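PDB 4QOL: catalase from Bacillus pumilus, which probably breaks hydrogen peroxide down to water and oxygen with a heme cofactor, and also shows peroxidase-like reactivity toward phenolic substrates. Local coordinates for residues A[133-138]-A[175-180]; A[277-282]-A[327-332]; A[66-71]-A[86-91]. All coordinates share one frame; numbering follows the deposited sequence.

From the N terminus, interaction 3 comes first: strands 60-69 and 88-96 of the barrel pair antiparallel and close the short connection between them. Interaction 1 follows, bringing the loop after strand 123-130 against helix 175-181, and interaction 2 then joins the loop between strands 258-267 and 293-302 to the start of helix 331-348. The three lie in series, with none nested or crossed. Interactions 1 and 2 nevertheless meet in space next to the heme: Arg138 NH2 forms a 2.9 Å salt bridge with Asp280 OD2, and both contacts touch the heme. Interaction 3 lies apart, its nearest atoms about 17 Å from interaction 1 and 18 Å from interaction 2.

Interaction 1: residues A[133-138]-A[175-180]; sequences PIFFIR and THMLTW. With HEM (protoporphyrin IX containing Fe), chain E.
Phe135 O and Met177 N are joined through one water, which donates to the carbonyl at 2.8 Å and accepts from the amide, so the first turn of the helix has a partner for that N-H although no direct hydrogen bond crosses the contact. Met177 and Ile134 carry much of the packing. Met177 CG stands anti to the backbone N (chi1 180°), which carries it over one face of the Phe136 ring, 3.7 Å from the centroid; SD sits farther above that face at 4.7 Å, a Met-aromatic contact. The bend at chi2 brings SD to 3.3 Å from Ile134 O, while Leu178 CD2 meets the Phe136 ring at its edge. In this catalase fold the loop runs from a barrel strand past the heme: Phe135 lies with one face on the heme methyl, CD1 3.5 Å from CMC, and Phe136 CD1 backs the opposite face. One residue before Met177 in the helix, His176 takes Ile134 CD1 over the face of its imidazole, a tight fit at 3.2 Å from CG. A hydrogen bond from His176 ND1 to Thr282 O helps fix the rotation of that ring. Pro133 takes the indole of Trp180, its CD 3.7 Å from the centroid of the six-membered ring and only 14° off the normal, a CH-pi contact; Lys428 of helix 423-431 adds a cation-pi contact to the same indole.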
loop_
_atom_site.group_PDB
_atom_site.type_symbol
_atom_site.label_atom_id
_atom_site.label_comp_id
_atom_site.label_asym_id
_atom_site.label_seq_id
_atom_site.Cartn_x
_atom_site.Cartn_y
_atom_site.Cartn_z
ATOM N N PRO A 133 35.716 4.629 -3.164
ATOM C CA PRO A 133 35.815 3.520 -4.144
ATOM C C PRO A 133 35.752 2.096 -3.601
ATOM O O PRO A 133 35.842 1.095 -4.444
ATOM C CB PRO A 133 37.196 3.736 -4.792
ATOM C CG PRO A 133 37.988 4.298 -3.679
ATOM C CD PRO A 133 37.026 5.241 -2.957
ATOM N N ILE A 134 35.574 1.965 -2.301
ATOM C CA ILE A 134 35.430 0.687 -1.611
ATOM C C ILE A 134 34.246 0.709 -0.692
ATOM O O ILE A 134 33.546 1.701 -0.590
ATOM C CB ILE A 134 36.682 0.325 -0.821
ATOM C CG1 ILE A 134 37.059 1.461 0.111
ATOM C CG2 ILE A 134 37.846 0.078 -1.751
ATOM C CD1 ILE A 134 38.068 1.058 1.094
ATOM N N PHE A 135 33.990 -0.402 -0.014
ATOM C CA PHE A 135 32.915 -0.469 0.934
ATOM C C PHE A 135 33.343 -1.077 2.267
ATOM O O PHE A 135 34.419 -1.646 2.387
ATOM C CB PHE A 135 31.715 -1.254 0.345
ATOM C CG PHE A 135 30.412 -0.757 0.783
ATOM C CD1 PHE A 135 30.024 0.519 0.481
ATOM C CD2 PHE A 135 29.541 -1.555 1.507
ATOM C CE1 PHE A 135 28.825 1.044 0.929
ATOM C CE2 PHE A 135 28.313 -1.077 1.932
ATOM C CZ PHE A 135 27.924 0.204 1.595
ATOM N N PHE A 136 32.440 -0.999 3.237
ATOM C CA PHE A 136 32.703 -1.456 4.620
ATOM C C PHE A 136 32.684 -2.988 4.763
ATOM O O PHE A 136 33.314 -3.547 5.627
ATOM C CB PHE A 136 31.587 -0.983 5.575
ATOM C CG PHE A 136 31.326 0.490 5.586
ATOM C CD1 PHE A 136 30.389 1.045 4.707
ATOM C CD2 PHE A 136 31.932 1.288 6.531
ATOM C CE1 PHE A 136 30.086 2.369 4.747
ATOM C CE2 PHE A 136 31.637 2.640 6.570
ATOM C CZ PHE A 136 30.698 3.166 5.675
ATOM N N ILE A 137 31.956 -3.649 3.863
ATOM C CA ILE A 137 31.612 -5.065 3.961
ATOM C C ILE A 137 31.717 -5.664 2.565
ATOM O O ILE A 137 31.814 -4.937 1.611
ATOM C CB ILE A 137 30.194 -5.307 4.515
ATOM C CG1 ILE A 137 29.116 -4.551 3.727
ATOM C CG2 ILE A 137 30.122 -4.967 6.008
ATOM C CD1 ILE A 137 27.704 -5.005 4.028
ATOM N N ARG A 138 31.754 -6.997 2.493
ATOM C CA ARG A 138 31.931 -7.690 1.208
ATOM C C ARG A 138 30.834 -8.721 0.910
ATOM O O ARG A 138 30.983 -9.488 -0.049
ATOM C CB ARG A 138 33.328 -8.358 1.163
ATOM C CG ARG A 138 33.488 -9.414 2.242
ATOM C CD ARG A 138 34.724 -10.315 2.059
ATOM N NE ARG A 138 35.930 -9.572 2.130
ATOM C CZ ARG A 138 36.839 -9.630 3.110
ATOM N NH1 ARG A 138 36.557 -10.216 4.287
ATOM N NH2 ARG A 138 37.970 -8.971 2.933
ATOM N N THR A 175 38.143 -2.040 7.692
ATOM C CA THR A 175 39.270 -1.175 8.070
ATOM C C THR A 175 39.716 -0.248 6.918
ATOM O O THR A 175 40.013 0.952 7.138
ATOM C CB THR A 175 40.463 -2.052 8.543
ATOM O OG1 THR A 175 40.029 -2.916 9.599
ATOM C CG2 THR A 175 41.551 -1.231 9.028
ATOM N N HIS A 176 39.807 -0.775 5.703
ATOM C CA HIS A 176 40.130 0.069 4.563
ATOM C C HIS A 176 39.093 1.204 4.371
ATOM O O HIS A 176 39.468 2.382 4.276
ATOM C CB HIS A 176 40.299 -0.792 3.300
ATOM C CG HIS A 176 40.924 -0.069 2.142
ATOM N ND1 HIS A 176 40.919 -0.595 0.854
ATOM C CD2 HIS A 176 41.607 1.095 2.073
ATOM C CE1 HIS A 176 41.521 0.252 0.044
ATOM N NE2 HIS A 176 41.943 1.289 0.760
ATOM N N MET A 177 37.801 0.872 4.372
ATOM C CA MET A 177 36.805 1.881 4.215
ATOM C C MET A 177 36.889 2.983 5.256
ATOM O O MET A 177 36.753 4.174 4.936
ATOM C CB MET A 177 35.413 1.277 4.222
ATOM C CG MET A 177 34.307 2.298 4.064
ATOM S SD MET A 177 34.278 2.910 2.370
ATOM C CE MET A 177 32.578 3.516 2.254
ATOM N N LEU A 178 37.050 2.570 6.488
ATOM C CA LEU A 178 37.051 3.550 7.585
ATOM C C LEU A 178 38.258 4.488 7.471
ATOM O O LEU A 178 38.249 5.672 7.841
ATOM C CB LEU A 178 37.061 2.846 8.899
ATOM C CG LEU A 178 35.801 2.023 9.157
ATOM C CD1 LEU A 178 35.954 1.192 10.424
ATOM C CD2 LEU A 178 34.615 2.955 9.329
ATOM N N THR A 179 39.339 3.977 6.893
ATOM C CA THR A 179 40.522 4.796 6.627
ATOM C C THR A 179 40.322 5.886 5.550
ATOM O O THR A 179 40.995 6.936 5.595
ATOM C CB THR A 179 41.722 3.884 6.270
ATOM O OG1 THR A 179 41.911 2.949 7.353
ATOM C CG2 THR A 179 42.986 4.661 6.014
ATOM N N TRP A 180 39.368 5.669 4.623
ATOM C CA TRP A 180 38.906 6.719 3.738
ATOM C C TRP A 180 37.835 7.623 4.341
ATOM O O TRP A 180 37.922 8.821 4.227
ATOM C CB TRP A 180 38.304 6.092 2.429
ATOM C CG TRP A 180 39.217 5.505 1.491
ATOM C CD1 TRP A 180 39.898 4.314 1.612
ATOM C CD2 TRP A 180 39.534 5.997 0.180
ATOM N NE1 TRP A 180 40.559 4.062 0.500
ATOM C CE2 TRP A 180 40.401 5.083 -0.395
ATOM C CE3 TRP A 180 39.215 7.146 -0.525
ATOM C CZ2 TRP A 180 40.934 5.238 -1.691
ATOM C CZ3 TRP A 180 39.761 7.299 -1.817
ATOM C CH2 TRP A 180 40.588 6.366 -2.364
HETATM C CHA HEM E . 20.248 3.273 -2.393
HETATM C CHB HEM E . 20.589 -1.304 -0.819
HETATM C CHC HEM E . 25.538 -1.007 -1.288
HETATM C CHD HEM E . 24.950 3.261 -3.505
HETATM C C1A HEM E . 19.928 2.020 -1.891
HETATM C C2A HEM E . 18.613 1.576 -1.540
HETATM C C3A HEM E . 18.712 0.291 -1.102
HETATM C C4A HEM E . 20.072 -0.061 -1.185
HETATM C CMA HEM E . 17.674 -0.708 -0.684
HETATM C CAA HEM E . 17.375 2.399 -1.695
HETATM C CBA HEM E . 17.120 2.492 -3.214
HETATM C CGA HEM E . 15.816 3.127 -3.525
HETATM O O1A HEM E . 15.608 3.488 -4.701
HETATM O O2A HEM E . 14.906 3.203 -2.667
HETATM C C1B HEM E . 21.989 -1.561 -0.809
HETATM C C2B HEM E . 22.524 -2.814 -0.373
HETATM C C3B HEM E . 23.889 -2.748 -0.476
HETATM C C4B HEM E . 24.214 -1.433 -1.047
HETATM C CMB HEM E . 21.693 -3.979 0.103
HETATM C CAB HEM E . 24.897 -3.771 -0.189
HETATM C CBB HEM E . 24.512 -5.042 -0.045
HETATM C C1C HEM E . 25.802 0.193 -1.947
HETATM C C2C HEM E . 27.001 0.477 -2.560
HETATM C C3C HEM E . 26.842 1.688 -3.160
HETATM C C4C HEM E . 25.507 2.123 -2.987
HETATM C CMC HEM E . 28.243 -0.381 -2.449
HETATM C CAC HEM E . 27.794 2.327 -4.005
HETATM C CBC HEM E . 28.662 1.555 -4.636
HETATM C C1D HEM E . 23.590 3.569 -3.350
HETATM C C2D HEM E . 23.038 4.833 -3.838
HETATM C C3D HEM E . 21.741 4.875 -3.515
HETATM C C4D HEM E . 21.497 3.608 -2.833
HETATM C CMD HEM E . 23.866 5.865 -4.545
HETATM C CAD HEM E . 20.742 5.963 -3.818
HETATM C CBD HEM E . 20.291 5.739 -5.279
HETATM C CGD HEM E . 19.330 6.861 -5.543
HETATM O O1D HEM E . 19.811 7.944 -5.855
HETATM O O2D HEM E . 18.083 6.704 -5.451
HETATM N NA HEM E . 20.839 0.979 -1.696
HETATM N NB HEM E . 23.035 -0.805 -1.190
HETATM N NC HEM E . 24.872 1.157 -2.268
HETATM N ND HEM E . 22.643 2.852 -2.754
HETATM FE FE HEM E . 22.837 1.097 -2.003
HETATM O O HOH W 1 36.888 -1.739 3.732
#

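Interaction 2: residues A[277-282]-A[327-332]; sequences DPCDPT and ASEDKL. With HEM (protoporphyrin IX containing Fe), chain E.
Pro281 lays its ring across the carboxylate of Asp330, with CB 3.3 Å from OD2, and its CG reaches on to Leu332 CD2 at 3.7 Å. Asp330 is the N-cap of helix 331-348, which in this family probably carries the proximal heme tyrosine. Chi1 of 173° sets Asp330 CG opposite the backbone N, and OD1 comes back to Leu332 N in a weak capping bond of 2.9 Å; OD1 also accepts from Leu333 N. OD2 takes His200 ND1, and the nearby helix start would probably stabilise the negative charge. Replacing Asp330 by alanine is likely to leave the first-turn amides and His200 without their acceptor and to open a gap beside the Pro281 ring. Next to it, Cys279 drops SG beside the bent chain of Glu329, 3.7 Å from OE2, while Glu329 OE1 is held by Arg203. Asp277 OD1 receives Cys279 N at 2.7 Å in an Asx turn, and Ser328 OG receives Asp330 N at 3.3 Å in an ST turn, while that hydroxyl also hydrogen-bonds to Thr201 O. A water donates to Cys279 O at 2.9 Å and accepts weakly from Lys331 N, and Lys331 NZ bonds to His28 O of a second subunit. Beyond Pro281, the other methyl of Leu332, CD1, lies 3.6 Å from the heme vinyl atom CBB.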
loop_
_atom_site.group_PDB
_atom_site.type_symbol
_atom_site.label_atom_id
_atom_site.label_comp_id
_atom_site.label_asym_id
_atom_site.label_seq_id
_atom_site.Cartn_x
_atom_site.Cartn_y
_atom_site.Cartn_z
ATOM N N ASP A 277 41.464 -10.776 -3.468
ATOM C CA ASP A 277 40.409 -11.105 -4.461
ATOM C C ASP A 277 39.997 -9.823 -5.205
ATOM O O ASP A 277 39.558 -8.857 -4.592
ATOM C CB ASP A 277 39.205 -11.731 -3.749
ATOM C CG ASP A 277 38.108 -12.163 -4.672
ATOM O OD1 ASP A 277 37.949 -11.619 -5.793
ATOM O OD2 ASP A 277 37.400 -13.063 -4.264
ATOM N N PRO A 278 40.186 -9.778 -6.560
ATOM C CA PRO A 278 39.889 -8.559 -7.290
ATOM C C PRO A 278 38.382 -8.189 -7.240
ATOM O O PRO A 278 38.054 -7.046 -7.570
ATOM C CB PRO A 278 40.378 -8.853 -8.704
ATOM C CG PRO A 278 40.417 -10.308 -8.767
ATOM C CD PRO A 278 40.860 -10.742 -7.408
ATOM N N CYS A 279 37.534 -9.138 -6.849
ATOM C CA CYS A 279 36.088 -8.926 -6.710
ATOM C C CYS A 279 35.669 -8.780 -5.235
ATOM O O CYS A 279 34.471 -8.872 -4.895
ATOM C CB CYS A 279 35.292 -10.034 -7.364
ATOM S SG CYS A 279 35.493 -10.070 -9.181
ATOM N N ASP A 280 36.635 -8.490 -4.364
ATOM C CA ASP A 280 36.374 -8.042 -3.015
ATOM C C ASP A 280 36.205 -6.503 -2.973
ATOM O O ASP A 280 37.158 -5.789 -3.209
ATOM C CB ASP A 280 37.605 -8.432 -2.122
ATOM C CG ASP A 280 37.458 -8.038 -0.647
ATOM O OD1 ASP A 280 36.459 -7.385 -0.269
ATOM O OD2 ASP A 280 38.406 -8.328 0.154
ATOM N N PRO A 281 34.979 -5.994 -2.679
ATOM C CA PRO A 281 34.742 -4.543 -2.773
ATOM C C PRO A 281 35.318 -3.735 -1.583
ATOM O O PRO A 281 35.167 -2.541 -1.585
ATOM C CB PRO A 281 33.226 -4.460 -2.813
ATOM C CG PRO A 281 32.795 -5.585 -1.929
ATOM C CD PRO A 281 33.806 -6.713 -2.189
ATOM N N THR A 282 36.032 -4.380 -0.676
ATOM C CA THR A 282 36.870 -3.709 0.284
ATOM C C THR A 282 38.278 -3.424 -0.274
ATOM O O THR A 282 39.102 -2.851 0.419
ATOM C CB THR A 282 37.046 -4.458 1.613
ATOM O OG1 THR A 282 37.830 -5.642 1.394
ATOM C CG2 THR A 282 35.723 -4.749 2.241
ATOM N N ALA A 327 27.359 -8.332 -14.232
ATOM C CA ALA A 327 27.803 -8.387 -12.825
ATOM C C ALA A 327 29.057 -9.219 -12.719
ATOM O O ALA A 327 29.286 -10.150 -13.526
ATOM C CB ALA A 327 26.697 -8.959 -11.938
ATOM N N SER A 328 29.918 -8.912 -11.790
ATOM C CA SER A 328 30.878 -9.882 -11.362
ATOM C C SER A 328 30.285 -10.715 -10.220
ATOM O O SER A 328 29.210 -10.385 -9.642
ATOM C CB SER A 328 32.156 -9.225 -10.890
ATOM O OG SER A 328 32.019 -8.615 -9.587
ATOM N N GLU A 329 31.102 -11.664 -9.788
ATOM C CA GLU A 329 30.826 -12.539 -8.641
ATOM C C GLU A 329 30.857 -11.896 -7.239
ATOM O O GLU A 329 30.503 -12.542 -6.257
ATOM C CB GLU A 329 31.792 -13.727 -8.777
ATOM C CG GLU A 329 33.224 -13.256 -9.060
ATOM C CD GLU A 329 33.720 -13.088 -10.587
ATOM O OE1 GLU A 329 33.077 -12.679 -11.591
ATOM O OE2 GLU A 329 34.946 -13.308 -10.820
ATOM N N ASP A 330 31.204 -10.622 -7.160
ATOM C CA ASP A 330 31.291 -9.871 -5.907
ATOM C C ASP A 330 29.987 -10.109 -5.073
ATOM O O ASP A 330 28.926 -9.813 -5.582
ATOM C CB ASP A 330 31.519 -8.413 -6.328
ATOM C CG ASP A 330 31.487 -7.385 -5.157
ATOM O OD1 ASP A 330 30.687 -7.562 -4.240
ATOM O OD2 ASP A 330 32.127 -6.319 -5.305
ATOM N N LYS A 331 30.103 -10.598 -3.809
ATOM C CA LYS A 331 28.967 -11.114 -3.127
ATOM C C LYS A 331 28.117 -9.931 -2.552
ATOM O O LYS A 331 26.980 -10.139 -2.199
ATOM C CB LYS A 331 29.337 -12.030 -1.953
ATOM C CG LYS A 331 30.076 -13.302 -2.348
ATOM C CD LYS A 331 30.376 -14.158 -1.112
ATOM C CE LYS A 331 31.398 -15.224 -1.450
ATOM N NZ LYS A 331 31.682 -16.013 -0.239
ATOM N N LEU A 332 28.747 -8.766 -2.455
ATOM C CA LEU A 332 28.049 -7.531 -2.035
ATOM C C LEU A 332 27.178 -7.069 -3.231
ATOM O O LEU A 332 25.944 -6.920 -3.068
ATOM C CB LEU A 332 29.102 -6.500 -1.632
ATOM C CG LEU A 332 28.485 -5.260 -0.948
ATOM C CD1 LEU A 332 28.005 -5.601 0.460
ATOM C CD2 LEU A 332 29.523 -4.187 -0.972
HETATM C CHA HEM E . 20.248 3.273 -2.393
HETATM C CHB HEM E . 20.589 -1.304 -0.819
HETATM C CHC HEM E . 25.538 -1.007 -1.288
HETATM C CHD HEM E . 24.950 3.261 -3.505
HETATM C C1A HEM E . 19.928 2.020 -1.891
HETATM C C2A HEM E . 18.613 1.576 -1.540
HETATM C C3A HEM E . 18.712 0.291 -1.102
HETATM C C4A HEM E . 20.072 -0.061 -1.185
HETATM C CMA HEM E . 17.674 -0.708 -0.684
HETATM C CAA HEM E . 17.375 2.399 -1.695
HETATM C CBA HEM E . 17.120 2.492 -3.214
HETATM C CGA HEM E . 15.816 3.127 -3.525
HETATM O O1A HEM E . 15.608 3.488 -4.701
HETATM O O2A HEM E . 14.906 3.203 -2.667
HETATM C C1B HEM E . 21.989 -1.561 -0.809
HETATM C C2B HEM E . 22.524 -2.814 -0.373
HETATM C C3B HEM E . 23.889 -2.748 -0.476
HETATM C C4B HEM E . 24.214 -1.433 -1.047
HETATM C CMB HEM E . 21.693 -3.979 0.103
HETATM C CAB HEM E . 24.897 -3.771 -0.189
HETATM C CBB HEM E . 24.512 -5.042 -0.045
HETATM C C1C HEM E . 25.802 0.193 -1.947
HETATM C C2C HEM E . 27.001 0.477 -2.560
HETATM C C3C HEM E . 26.842 1.688 -3.160
HETATM C C4C HEM E . 25.507 2.123 -2.987
HETATM C CMC HEM E . 28.243 -0.381 -2.449
HETATM C CAC HEM E . 27.794 2.327 -4.005
HETATM C CBC HEM E . 28.662 1.555 -4.636
HETATM C C1D HEM E . 23.590 3.569 -3.350
HETATM C C2D HEM E . 23.038 4.833 -3.838
HETATM C C3D HEM E . 21.741 4.875 -3.515
HETATM C C4D HEM E . 21.497 3.608 -2.833
HETATM C CMD HEM E . 23.866 5.865 -4.545
HETATM C CAD HEM E . 20.742 5.963 -3.818
HETATM C CBD HEM E . 20.291 5.739 -5.279
HETATM C CGD HEM E . 19.330 6.861 -5.543
HETATM O O1D HEM E . 19.811 7.944 -5.855
HETATM O O2D HEM E . 18.083 6.704 -5.451
HETATM N NA HEM E . 20.839 0.979 -1.696
HETATM N NB HEM E . 23.035 -0.805 -1.190
HETATM N NC HEM E . 24.872 1.157 -2.268
HETATM N ND HEM E . 22.643 2.852 -2.754
HETATM FE FE HEM E . 22.837 1.097 -2.003
HETATM O O HOH W 2 37.224 -13.661 -8.511
HETATM O O HOH W 3 33.333 -11.053 -3.305
#

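Interaction 3: residues A[66-71]-A[86-91]; sequences VFEVEN and GKQTDV
Phe67 and Thr89 form an antiparallel hydrogen-bonded pair: Phe67 N to Thr89 O is 2.8 Å and nearly straight at 173°, and Thr89 N returns to Phe67 O at 2.9 Å. These are neighbouring strands of the antiparallel beta barrel at the heart of the catalase fold, running at 155° to each other. Toward the connection between the strands the bonding continues with Val69 N to Lys87 O at 3.0 Å, then Gly86 N to Val69 O at 2.8 Å. Gly86 has a positive phi, and a CB there would be jammed against the preceding carbonyl. Ser72 and Glu85, just beyond either segment, bind a sodium ion. Among the side chains, Glu68 and Gln88 lie alongside on one face, joined by a weak bond from Gln88 NE2 to Glu68 OE1. On the same face Val66 CG1 rests on Gln88 CB at 3.8 Å. Phe67 points to the other face; with CG anti to N (chi1 179°) its ring leads away from strand 88-91 onto Val295 and Met298 of strand 293-302. Its CB still meets Val91 CG1 at 4.2 Å. Asp90 OD2 is hydrogen-bonded to Tyr361 OH, and its OD1 lies 3.9 Å from Val66 CG2.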
loop_
_atom_site.group_PDB
_atom_site.type_symbol
_atom_site.label_atom_id
_atom_site.label_comp_id
_atom_site.label_asym_id
_atom_site.label_seq_id
_atom_site.Cartn_x
_atom_site.Cartn_y
_atom_site.Cartn_z
ATOM N N VAL A 66 24.218 14.877 -20.126
ATOM C CA VAL A 66 24.661 14.105 -21.297
ATOM C C VAL A 66 26.021 13.474 -21.033
ATOM O O VAL A 66 26.884 14.077 -20.421
ATOM C CB VAL A 66 24.727 14.988 -22.582
ATOM C CG1 VAL A 66 25.236 14.200 -23.761
ATOM C CG2 VAL A 66 23.345 15.533 -22.906
ATOM N N PHE A 67 26.167 12.227 -21.442
ATOM C CA PHE A 67 27.438 11.573 -21.512
ATOM C C PHE A 67 27.937 11.424 -22.957
ATOM O O PHE A 67 27.203 11.004 -23.800
ATOM C CB PHE A 67 27.359 10.164 -20.893
ATOM C CG PHE A 67 28.672 9.430 -20.974
ATOM C CD1 PHE A 67 29.660 9.676 -20.036
ATOM C CD2 PHE A 67 28.895 8.472 -21.945
ATOM C CE1 PHE A 67 30.868 9.035 -20.081
ATOM C CE2 PHE A 67 30.116 7.814 -21.990
ATOM C CZ PHE A 67 31.105 8.118 -21.082
ATOM N N GLU A 68 29.166 11.850 -23.203
ATOM C CA GLU A 68 29.789 11.746 -24.531
ATOM C C GLU A 68 31.037 10.892 -24.498
ATOM O O GLU A 68 31.958 11.169 -23.746
ATOM C CB GLU A 68 30.156 13.148 -25.065
ATOM C CG GLU A 68 30.692 13.096 -26.496
ATOM C CD GLU A 68 30.783 14.455 -27.134
ATOM O OE1 GLU A 68 30.199 15.417 -26.604
ATOM O OE2 GLU A 68 31.449 14.563 -28.165
ATOM N N VAL A 69 31.101 9.936 -25.410
ATOM C CA VAL A 69 32.238 9.073 -25.554
ATOM C C VAL A 69 33.374 9.845 -26.214
ATOM O O VAL A 69 33.181 10.482 -27.281
ATOM C CB VAL A 69 31.918 7.842 -26.418
ATOM C CG1 VAL A 69 33.155 6.970 -26.682
ATOM C CG2 VAL A 69 30.822 7.013 -25.729
ATOM N N GLU A 70 34.532 9.756 -25.579
ATOM C CA GLU A 70 35.789 10.229 -26.205
ATOM C C GLU A 70 36.566 9.095 -26.888
ATOM O O GLU A 70 37.059 9.246 -27.993
ATOM C CB GLU A 70 36.687 10.921 -25.175
ATOM C CG GLU A 70 37.935 11.499 -25.851
ATOM C CD GLU A 70 38.822 12.320 -24.960
ATOM O OE1 GLU A 70 40.005 12.537 -25.363
ATOM O OE2 GLU A 70 38.373 12.757 -23.899
ATOM N N ASN A 71 36.677 7.952 -26.223
ATOM C CA ASN A 71 37.361 6.790 -26.781
ATOM C C ASN A 71 36.405 5.616 -26.827
ATOM O O ASN A 71 35.905 5.176 -25.792
ATOM C CB ASN A 71 38.568 6.443 -25.938
ATOM C CG ASN A 71 39.597 7.556 -25.934
ATOM O OD1 ASN A 71 39.982 8.018 -27.010
ATOM N ND2 ASN A 71 39.957 8.052 -24.780
ATOM N N GLY A 86 32.330 10.214 -29.885
ATOM C CA GLY A 86 31.328 11.247 -30.137
ATOM C C GLY A 86 29.913 10.850 -29.768
ATOM O O GLY A 86 29.038 11.723 -29.707
ATOM N N LYS A 87 29.665 9.580 -29.510
ATOM C CA LYS A 87 28.322 9.145 -29.218
ATOM C C LYS A 87 27.816 9.742 -27.888
ATOM O O LYS A 87 28.498 9.640 -26.882
ATOM C CB LYS A 87 28.252 7.619 -29.144
ATOM C CG LYS A 87 26.814 7.134 -29.023
ATOM C CD LYS A 87 26.774 5.622 -29.173
ATOM C CE LYS A 87 25.533 5.149 -29.875
ATOM N NZ LYS A 87 25.819 3.770 -30.395
ATOM N N GLN A 88 26.644 10.357 -27.931
ATOM C CA GLN A 88 26.043 11.014 -26.785
ATOM C C GLN A 88 24.828 10.209 -26.298
ATOM O O GLN A 88 23.974 9.815 -27.074
ATOM C CB GLN A 88 25.623 12.437 -27.135
ATOM C CG GLN A 88 26.788 13.299 -27.536
ATOM C CD GLN A 88 26.396 14.704 -27.980
ATOM O OE1 GLN A 88 25.246 15.104 -27.867
ATOM N NE2 GLN A 88 27.371 15.485 -28.427
ATOM N N THR A 89 24.754 10.059 -24.985
ATOM C CA THR A 89 23.640 9.389 -24.321
ATOM C C THR A 89 23.148 10.325 -23.224
ATOM O O THR A 89 23.946 10.835 -22.421
ATOM C CB THR A 89 24.121 8.105 -23.701
ATOM O OG1 THR A 89 24.639 7.283 -24.751
ATOM C CG2 THR A 89 23.006 7.343 -22.964
ATOM N N ASP A 90 21.820 10.501 -23.152
ATOM C CA ASP A 90 21.233 11.238 -22.074
ATOM C C ASP A 90 21.428 10.509 -20.713
ATOM O O ASP A 90 21.344 9.282 -20.667
ATOM C CB ASP A 90 19.713 11.479 -22.332
ATOM C CG ASP A 90 19.450 12.526 -23.377
ATOM O OD1 ASP A 90 20.394 13.228 -23.813
ATOM O OD2 ASP A 90 18.274 12.681 -23.759
ATOM N N VAL A 91 21.541 11.296 -19.606
ATOM C CA VAL A 91 21.625 10.722 -18.262
ATOM C C VAL A 91 20.699 11.471 -17.308
ATOM O O VAL A 91 20.340 12.614 -17.533
ATOM C CB VAL A 91 23.050 10.711 -17.631
ATOM C CG1 VAL A 91 24.012 9.844 -18.443
ATOM C CG2 VAL A 91 23.659 12.108 -17.492
#